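Local coordinates for blue copper protein (Hyphomicrobium denitrificans, PDB 3EF4) that binds one copper ion per molecule and probably carries electrons in the periplasm, at residues Val24-Val32 with Glu64-Glu72; Val88-Leu99 with Arg114-Gln124. All coordinates share one frame; numbering follows the deposited sequence.

How the interactions relate
From the N terminus, strand 2-8 leads to strand 18-26; the chain then turns at E27-D30 and enters strand 31-35. Interaction 1 closes a loop when strand 65-68 returns to pair with 31-35 at one edge of the sheet. The chain then crosses to strand 73-78 and reaches strand 88-93. Interaction 2 closes a second, shorter loop, in which the C-terminal helix and tail fold back over that strand. The two loops neither nest nor cross; they follow in series. They meet where strands 18-26 and 88-93 are neighbours: V24 and V26 share backbone hydrogen bonds with Q92. Interaction 1 joins parts of the cupredoxin sandwich; interaction 2 adds the C-terminal extension.

Interaction 1 (Val24-Val32 with Glu64-Glu72); sequences VKVEAGDTV and EVVFNAEKE
V32 and F67 form an antiparallel, hydrogen-bonded pair. V32 N to F67 O and F67 N to V32 O are both 2.8 Å. Both bonds are nearly straight and lie in the carbonyl planes. T31 and N68 follow as a non-hydrogen-bonded pair. Beyond it the regular pairing ends, but the backbones stay close and the bonding goes on: A69 N gives its hydrogen to D30 O at 2.9 Å, and G29 N gives its own to A69 O at 2.8 Å.

The type II turn E27-D30 presents G29 N. Its D30 N to E27 O bond is backed by D30 OD1, which accepts E27 N from above the carboxylate plane. D30 OD2 is held by the N-terminal amine of A1. This is the edge of the Greek-key beta-sandwich of the cupredoxin fold, with strand 65-68 outermost in its sheet. The copper lies about 11 Å from the V65 side chain.

Side-chain packing is modest. V26 CG2 touches A69 CB at 3.7 Å, and A69 also packs on V93. V32 CG2 meets the F67 ring obliquely at CD1. With CG anti to the backbone N (chi1 170°), F67 lays one ring face over A69 N; W50 and Y75 also meet this ring. On the T31 and N68 face, the two side chains lie side by side, and the T31 CG2 methyl is 3.7 Å from the amide N68 ND2.

Water adds a last link. E70 bends at chi2 (-64°), bringing OE2 back toward G29. One water hydrogen-bonds E70 OE2 at 2.7 Å and also reaches D30 O.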
loop_
_atom_site.group_PDB
_atom_site.type_symbol
_atom_site.label_atom_id
_atom_site.label_comp_id
_atom_site.label_asym_id
_atom_site.label_seq_id
_atom_site.Cartn_x
_atom_site.Cartn_y
_atom_site.Cartn_z
ATOM N N VAL A 24 5.561 -3.508 -2.880
ATOM C CA VAL A 24 5.791 -3.875 -4.290
ATOM C C VAL A 24 6.512 -2.727 -4.983
ATOM O O VAL A 24 6.202 -1.561 -4.845
ATOM C CB VAL A 24 4.550 -4.349 -5.018
ATOM C CG1 VAL A 24 3.562 -3.242 -5.066
ATOM C CG2 VAL A 24 4.802 -4.774 -6.468
ATOM N N LYS A 25 7.539 -3.110 -5.709
ATOM C CA LYS A 25 8.341 -2.239 -6.539
ATOM C C LYS A 25 7.886 -2.331 -7.976
ATOM O O LYS A 25 7.789 -3.410 -8.561
ATOM C CB LYS A 25 9.832 -2.606 -6.378
ATOM C CG LYS A 25 10.676 -1.818 -7.388
ATOM C CD LYS A 25 10.991 -0.423 -6.971
ATOM C CE LYS A 25 11.947 0.346 -7.884
ATOM N NZ LYS A 25 11.662 0.122 -9.331
ATOM N N VAL A 26 7.574 -1.175 -8.548
ATOM C CA VAL A 26 7.061 -1.055 -9.882
ATOM C C VAL A 26 7.777 0.080 -10.617
ATOM O O VAL A 26 8.616 0.798 -10.058
ATOM C CB VAL A 26 5.545 -0.828 -9.921
ATOM C CG1 VAL A 26 4.828 -1.822 -9.036
ATOM C CG2 VAL A 26 5.199 0.590 -9.471
ATOM N N GLU A 27 7.458 0.170 -11.899
ATOM C CA GLU A 27 8.046 1.286 -12.665
ATOM C C GLU A 27 6.908 2.159 -13.174
ATOM O O GLU A 27 5.753 1.762 -13.261
ATOM C CB GLU A 27 8.919 0.804 -13.826
ATOM C CG GLU A 27 10.212 0.119 -13.357
ATOM C CD GLU A 27 11.168 0.954 -12.529
ATOM O OE1 GLU A 27 12.140 0.450 -11.899
ATOM O OE2 GLU A 27 11.035 2.191 -12.448
ATOM N N ALA A 28 7.274 3.397 -13.507
ATOM C CA ALA A 28 6.263 4.264 -14.070
ATOM C C ALA A 28 5.591 3.651 -15.295
ATOM O O ALA A 28 6.314 3.024 -16.087
ATOM C CB ALA A 28 6.935 5.567 -14.476
ATOM N N GLY A 29 4.288 3.818 -15.406
ATOM C CA GLY A 29 3.488 3.246 -16.452
ATOM C C GLY A 29 2.903 1.900 -16.088
ATOM O O GLY A 29 2.050 1.363 -16.810
ATOM N N ASP A 30 3.353 1.321 -14.942
ATOM C CA ASP A 30 2.771 0.084 -14.463
ATOM C C ASP A 30 1.438 0.355 -13.785
ATOM O O ASP A 30 1.120 1.423 -13.319
ATOM C CB ASP A 30 3.691 -0.600 -13.457
ATOM C CG ASP A 30 4.922 -1.203 -14.106
ATOM O OD1 ASP A 30 5.796 -1.661 -13.340
ATOM O OD2 ASP A 30 5.053 -1.227 -15.348
ATOM N N THR A 31 0.646 -0.680 -13.703
ATOM C CA THR A 31 -0.549 -0.610 -12.889
ATOM C C THR A 31 -0.381 -1.540 -11.696
ATOM O O THR A 31 0.241 -2.607 -11.757
ATOM C CB THR A 31 -1.835 -1.033 -13.598
ATOM O OG1 THR A 31 -1.472 -2.318 -14.127
ATOM C CG2 THR A 31 -2.224 -0.251 -14.817
ATOM N N VAL A 32 -0.968 -1.138 -10.587
ATOM C CA VAL A 32 -1.065 -2.010 -9.442
ATOM C C VAL A 32 -2.551 -2.216 -9.171
ATOM O O VAL A 32 -3.295 -1.263 -8.893
ATOM C CB VAL A 32 -0.353 -1.450 -8.191
ATOM C CG1 VAL A 32 -0.429 -2.451 -7.046
ATOM C CG2 VAL A 32 1.095 -1.109 -8.520
ATOM N N GLU A 64 -12.318 -4.326 -6.454
ATOM C CA GLU A 64 -11.049 -4.084 -7.093
ATOM C C GLU A 64 -10.865 -2.588 -7.267
ATOM O O GLU A 64 -11.821 -1.863 -7.524
ATOM C CB GLU A 64 -11.012 -4.777 -8.455
ATOM C CG GLU A 64 -9.654 -4.757 -9.114
ATOM C CD GLU A 64 -9.538 -3.822 -10.276
ATOM O OE1 GLU A 64 -8.514 -3.985 -10.998
ATOM O OE2 GLU A 64 -10.460 -3.003 -10.358
ATOM N N VAL A 65 -9.633 -2.127 -7.170
ATOM C CA VAL A 65 -9.248 -0.768 -7.531
ATOM C C VAL A 65 -7.812 -0.797 -8.046
ATOM O O VAL A 65 -7.012 -1.658 -7.652
ATOM C CB VAL A 65 -9.394 0.151 -6.317
ATOM C CG1 VAL A 65 -8.376 -0.133 -5.207
ATOM C CG2 VAL A 65 -9.301 1.628 -6.734
ATOM N N VAL A 66 -7.498 0.124 -8.919
ATOM C CA VAL A 66 -6.171 0.278 -9.499
ATOM C C VAL A 66 -5.508 1.547 -9.038
ATOM O O VAL A 66 -6.130 2.597 -8.833
ATOM C CB VAL A 66 -6.417 0.189 -11.028
ATOM C CG1 VAL A 66 -6.554 1.551 -11.664
ATOM C CG2 VAL A 66 -5.364 -0.637 -11.764
ATOM N N PHE A 67 -4.200 1.426 -8.890
ATOM C CA PHE A 67 -3.265 2.526 -8.770
ATOM C C PHE A 67 -2.463 2.581 -10.085
ATOM O O PHE A 67 -1.811 1.579 -10.437
ATOM C CB PHE A 67 -2.313 2.367 -7.598
ATOM C CG PHE A 67 -1.170 3.361 -7.563
ATOM C CD1 PHE A 67 0.130 2.903 -7.424
ATOM C CD2 PHE A 67 -1.359 4.712 -7.669
ATOM C CE1 PHE A 67 1.216 3.743 -7.386
ATOM C CE2 PHE A 67 -0.257 5.561 -7.633
ATOM C CZ PHE A 67 1.012 5.092 -7.474
ATOM N N ASN A 68 -2.531 3.677 -10.756
ATOM C CA ASN A 68 -1.777 3.863 -12.002
ATOM C C ASN A 68 -0.454 4.510 -11.644
ATOM O O ASN A 68 -0.369 5.704 -11.388
ATOM C CB ASN A 68 -2.557 4.721 -12.983
ATOM C CG ASN A 68 -3.868 4.121 -13.424
ATOM O OD1 ASN A 68 -4.916 4.797 -13.410
ATOM N ND2 ASN A 68 -3.816 2.893 -13.781
ATOM N N ALA A 69 0.609 3.734 -11.563
ATOM C CA ALA A 69 1.910 4.235 -11.150
ATOM C C ALA A 69 2.456 5.145 -12.223
ATOM O O ALA A 69 2.546 4.677 -13.350
ATOM C CB ALA A 69 2.811 3.034 -10.880
ATOM N N GLU A 70 2.770 6.397 -11.890
ATOM C CA GLU A 70 3.229 7.361 -12.880
ATOM C C GLU A 70 4.415 8.166 -12.388
ATOM O O GLU A 70 5.473 8.136 -13.020
ATOM C CB GLU A 70 2.076 8.277 -13.303
ATOM C CG GLU A 70 0.955 7.561 -14.022
ATOM C CD GLU A 70 1.342 6.955 -15.355
ATOM O OE1 GLU A 70 2.257 7.538 -15.969
ATOM O OE2 GLU A 70 0.717 5.962 -15.755
ATOM N N LYS A 71 4.263 8.928 -11.334
ATOM C CA LYS A 71 5.296 9.747 -10.756
ATOM C C LYS A 71 6.132 8.935 -9.786
ATOM O O LYS A 71 5.608 8.214 -8.935
ATOM C CB LYS A 71 4.660 10.971 -10.071
ATOM C CG LYS A 71 5.722 11.950 -9.557
ATOM C CD LYS A 71 5.155 13.190 -8.887
ATOM C CE LYS A 71 6.293 14.143 -8.452
ATOM N N GLU A 72 7.451 9.067 -9.849
ATOM C CA GLU A 72 8.342 8.295 -8.987
ATOM C C GLU A 72 8.104 8.659 -7.542
ATOM O O GLU A 72 7.778 9.815 -7.219
ATOM C CB GLU A 72 9.820 8.614 -9.357
ATOM C CG GLU A 72 10.236 10.030 -8.934
ATOM C CD GLU A 72 11.563 10.614 -9.398
ATOM O OE1 GLU A 72 12.409 9.828 -9.881
ATOM O OE2 GLU A 72 11.814 11.875 -9.312
HETATM O O HOH W 1 -0.101 3.502 -14.852
#

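Interaction 2 (Val88-Leu99 with Arg114-Gln124)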
loop_
_atom_site.group_PDB
_atom_site.type_symbol
_atom_site.label_atom_id
_atom_site.label_comp_id
_atom_site.label_asym_id
_atom_site.label_seq_id
_atom_site.Cartn_x
_atom_site.Cartn_y
_atom_site.Cartn_z
ATOM N N VAL A 88 -1.870 -2.302 5.639
ATOM C CA VAL A 88 -1.155 -1.228 5.004
ATOM C C VAL A 88 -0.236 -1.794 3.933
ATOM O O VAL A 88 0.276 -2.921 4.114
ATOM C CB VAL A 88 -0.410 -0.324 6.002
ATOM C CG1 VAL A 88 0.682 -1.075 6.755
ATOM C CG2 VAL A 88 0.173 0.904 5.347
ATOM N N VAL A 89 -0.010 -1.094 2.854
ATOM C CA VAL A 89 0.830 -1.520 1.744
ATOM C C VAL A 89 1.617 -0.325 1.254
ATOM O O VAL A 89 1.154 0.815 1.283
ATOM C CB VAL A 89 -0.027 -2.156 0.639
ATOM C CG1 VAL A 89 -1.116 -1.197 0.130
ATOM C CG2 VAL A 89 0.812 -2.663 -0.525
ATOM N N LEU A 90 2.817 -0.606 0.751
ATOM C CA LEU A 90 3.741 0.383 0.267
ATOM C C LEU A 90 4.102 0.040 -1.186
ATOM O O LEU A 90 4.629 -1.039 -1.460
ATOM C CB LEU A 90 4.999 0.410 1.120
ATOM C CG LEU A 90 6.070 1.464 0.770
ATOM C CD1 LEU A 90 5.507 2.858 0.877
ATOM C CD2 LEU A 90 7.308 1.321 1.652
ATOM N N VAL A 91 3.849 0.966 -2.096
ATOM C CA VAL A 91 4.202 0.789 -3.502
ATOM C C VAL A 91 5.335 1.762 -3.805
ATOM O O VAL A 91 5.188 2.971 -3.577
ATOM C CB VAL A 91 3.024 1.065 -4.433
ATOM C CG1 VAL A 91 3.416 0.923 -5.887
ATOM C CG2 VAL A 91 1.870 0.134 -4.107
ATOM N N GLN A 92 6.431 1.255 -4.331
ATOM C CA GLN A 92 7.541 2.090 -4.798
ATOM C C GLN A 92 7.518 2.173 -6.298
ATOM O O GLN A 92 7.600 1.150 -6.980
ATOM C CB GLN A 92 8.848 1.452 -4.382
ATOM C CG GLN A 92 10.035 2.291 -4.858
ATOM C CD GLN A 92 11.372 1.750 -4.354
ATOM O OE1 GLN A 92 11.436 0.936 -3.414
ATOM N NE2 GLN A 92 12.439 2.257 -4.953
ATOM N N VAL A 93 7.425 3.395 -6.794
ATOM C CA VAL A 93 7.483 3.669 -8.213
ATOM C C VAL A 93 8.852 4.249 -8.526
ATOM O O VAL A 93 9.150 5.386 -8.134
ATOM C CB VAL A 93 6.370 4.645 -8.651
ATOM C CG1 VAL A 93 6.411 4.859 -10.158
ATOM C CG2 VAL A 93 5.013 4.157 -8.184
ATOM N N GLY A 94 9.699 3.476 -9.177
ATOM C CA GLY A 94 11.013 4.052 -9.472
ATOM C C GLY A 94 11.793 4.442 -8.255
ATOM O O GLY A 94 11.803 3.717 -7.254
ATOM N N LYS A 95 12.476 5.601 -8.310
ATOM C CA LYS A 95 13.305 6.110 -7.223
ATOM C C LYS A 95 12.493 6.520 -6.003
ATOM O O LYS A 95 11.471 7.173 -6.177
ATOM C CB LYS A 95 14.143 7.268 -7.760
ATOM C CG LYS A 95 14.840 8.165 -6.827
ATOM C CD LYS A 95 16.062 7.878 -6.000
ATOM C CE LYS A 95 15.951 8.506 -4.592
ATOM N NZ LYS A 95 16.824 7.855 -3.588
ATOM N N PRO A 96 12.894 6.127 -4.799
ATOM C CA PRO A 96 12.123 6.439 -3.580
ATOM C C PRO A 96 12.369 7.854 -3.074
ATOM O O PRO A 96 12.911 8.050 -1.986
ATOM C CB PRO A 96 12.647 5.420 -2.569
ATOM C CG PRO A 96 14.072 5.189 -2.990
ATOM C CD PRO A 96 14.052 5.279 -4.502
ATOM N N VAL A 97 11.948 8.833 -3.857
ATOM C CA VAL A 97 12.398 10.198 -3.661
ATOM C C VAL A 97 11.900 10.800 -2.364
ATOM O O VAL A 97 12.528 11.691 -1.764
ATOM C CB VAL A 97 11.999 11.071 -4.863
ATOM C CG1 VAL A 97 12.676 10.520 -6.100
ATOM C CG2 VAL A 97 10.507 11.170 -5.038
ATOM N N ASN A 98 10.747 10.284 -1.890
ATOM C CA ASN A 98 10.126 10.813 -0.675
ATOM C C ASN A 98 10.292 9.871 0.526
ATOM O O ASN A 98 9.519 9.893 1.482
ATOM C CB ASN A 98 8.663 11.127 -0.896
ATOM C CG ASN A 98 7.874 9.905 -1.286
ATOM O OD1 ASN A 98 8.419 8.974 -1.896
ATOM N ND2 ASN A 98 6.600 9.819 -0.954
ATOM N N LEU A 99 11.362 9.064 0.526
ATOM C CA LEU A 99 11.629 8.174 1.655
ATOM C C LEU A 99 11.675 8.892 3.002
ATOM O O LEU A 99 11.120 8.348 3.975
ATOM C CB LEU A 99 12.927 7.408 1.385
ATOM C CG LEU A 99 13.317 6.393 2.477
ATOM C CD1 LEU A 99 12.250 5.314 2.699
ATOM C CD2 LEU A 99 14.644 5.722 2.062
ATOM N N ARG A 114 3.796 -2.891 10.570
ATOM C CA ARG A 114 3.773 -3.401 9.209
ATOM C C ARG A 114 4.375 -2.414 8.227
ATOM O O ARG A 114 5.132 -2.829 7.340
ATOM C CB ARG A 114 2.343 -3.759 8.826
ATOM C CG ARG A 114 1.776 -4.843 9.782
ATOM C CD ARG A 114 1.370 -5.980 8.950
ATOM N NE ARG A 114 0.765 -7.046 9.776
ATOM C CZ ARG A 114 -0.523 -7.369 9.788
ATOM N NH1 ARG A 114 -0.907 -8.380 10.557
ATOM N NH2 ARG A 114 -1.468 -6.756 9.078
ATOM N N LEU A 115 4.061 -1.135 8.364
ATOM C CA LEU A 115 4.649 -0.146 7.459
ATOM C C LEU A 115 6.156 -0.097 7.660
ATOM O O LEU A 115 6.883 0.029 6.690
ATOM C CB LEU A 115 4.001 1.217 7.666
ATOM C CG LEU A 115 4.522 2.338 6.745
ATOM C CD1 LEU A 115 4.385 2.017 5.270
ATOM C CD2 LEU A 115 3.754 3.614 7.095
ATOM N N ASP A 116 6.668 -0.194 8.886
ATOM C CA ASP A 116 8.085 -0.177 9.072
ATOM C C ASP A 116 8.745 -1.344 8.362
ATOM O O ASP A 116 9.819 -1.210 7.767
ATOM C CB ASP A 116 8.442 -0.194 10.557
ATOM C CG ASP A 116 8.301 1.140 11.234
ATOM O OD1 ASP A 116 7.915 2.135 10.595
ATOM O OD2 ASP A 116 8.535 1.154 12.481
ATOM N N GLY A 117 8.120 -2.517 8.415
ATOM C CA GLY A 117 8.629 -3.667 7.684
ATOM C C GLY A 117 8.679 -3.435 6.182
ATOM O O GLY A 117 9.616 -3.888 5.518
ATOM N N GLU A 118 7.662 -2.757 5.683
ATOM C CA GLU A 118 7.609 -2.457 4.254
ATOM C C GLU A 118 8.655 -1.416 3.843
ATOM O O GLU A 118 9.342 -1.531 2.812
ATOM C CB GLU A 118 6.186 -2.032 3.891
ATOM C CG GLU A 118 5.188 -3.137 4.124
ATOM C CD GLU A 118 3.757 -2.685 4.155
ATOM O OE1 GLU A 118 3.436 -1.494 4.001
ATOM O OE2 GLU A 118 2.892 -3.615 4.336
ATOM N N ILE A 119 8.784 -0.393 4.647
ATOM C CA ILE A 119 9.803 0.652 4.383
ATOM C C ILE A 119 11.185 0.026 4.313
ATOM O O ILE A 119 12.023 0.475 3.508
ATOM C CB ILE A 119 9.740 1.745 5.448
ATOM C CG1 ILE A 119 8.457 2.557 5.428
ATOM C CG2 ILE A 119 11.003 2.637 5.352
ATOM C CD1 ILE A 119 8.248 3.432 6.649
ATOM N N ALA A 120 11.477 -0.970 5.110
ATOM C CA ALA A 120 12.783 -1.612 5.116
ATOM C C ALA A 120 13.077 -2.368 3.820
ATOM O O ALA A 120 14.220 -2.713 3.528
ATOM C CB ALA A 120 12.925 -2.538 6.292
ATOM N N LYS A 121 12.074 -2.602 2.972
ATOM C CA LYS A 121 12.215 -3.261 1.713
ATOM C C LYS A 121 12.452 -2.280 0.568
ATOM O O LYS A 121 12.697 -2.723 -0.570
ATOM C CB LYS A 121 10.985 -4.127 1.409
ATOM C CG LYS A 121 10.851 -5.246 2.406
ATOM C CD LYS A 121 9.615 -6.095 2.186
ATOM C CE LYS A 121 9.598 -7.368 3.060
ATOM N N VAL A 122 12.389 -0.997 0.845
ATOM C CA VAL A 122 12.610 0.011 -0.212
ATOM C C VAL A 122 13.922 -0.227 -0.944
ATOM O O VAL A 122 14.938 -0.508 -0.321
ATOM C CB VAL A 122 12.489 1.414 0.371
ATOM C CG1 VAL A 122 13.030 2.492 -0.543
ATOM C CG2 VAL A 122 10.989 1.594 0.654
ATOM N N VAL A 123 13.871 -0.100 -2.278
ATOM C CA VAL A 123 15.087 -0.356 -3.052
ATOM C C VAL A 123 15.787 0.957 -3.313
ATOM O O VAL A 123 15.181 1.765 -4.038
ATOM C CB VAL A 123 14.733 -1.052 -4.367
ATOM C CG1 VAL A 123 15.984 -1.383 -5.177
ATOM C CG2 VAL A 123 13.924 -2.329 -4.119
ATOM N N GLN A 124 16.948 1.163 -2.819
ATOM C CA GLN A 124 17.687 2.416 -2.974
ATOM C C GLN A 124 18.887 2.240 -3.901
ATOM O O GLN A 124 19.089 3.024 -4.843
ATOM C CB GLN A 124 18.144 2.952 -1.610
ATOM C CG GLN A 124 16.991 3.269 -0.641
ATOM C CD GLN A 124 17.483 3.914 0.645
ATOM O OE1 GLN A 124 17.428 3.283 1.728
ATOM N NE2 GLN A 124 17.971 5.176 0.530
ATOM O OXT GLN A 124 19.706 1.301 -3.707
#
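V122 CG1 fits against P96 CB at 3.6 Å, and its CG2 meets L90 CD2 at 3.8 Å. One valine thus bridges the strand and the loop after it. L90 is the main bump on the strand. Its CG stands anti to the backbone N (chi1 -177°), and CD2 reaches the helix backbone at E118 O and I119 N. The CG1 branch of I119 flanks it.

V88 fills the hollow one turn earlier on the helix. Its CG1 lies 3.7 Å from L115 N, between the CB atoms of R114 and L115. R114 slides past V88 in the opposite direction, and its guanidinium bonds to T16 O. At the other end L99 CD1 packs on I119 CG2, while CD2 rests against the Q124 amide, 3.7 Å from Q124 CD; these two side chains cross at about a right angle.

Strand 88-93 and helix 114-119 run nearly parallel, 20° apart, and their axes come within 8.1 Å of each other. This C-terminal helical extension, laid on the cupredoxin sandwich, is characteristic of pseudoazurins. The strand starts right after M87, a copper ligand.

Q92 extends fully and holds the tail at V123. Its OE1 accepts V123 N at 2.9 Å on a lone pair; its NE2 gives to V123 O, also at 2.9 Å, and to G94 O. A leucine here would probably leave V123 N and O without these mates and the tail less firmly held. The buried E118 OE2 lies 2.7 Å from V88 O. Two oxygens that close suggest a protonated E118, which would avoid burying a negative charge beside a carbonyl.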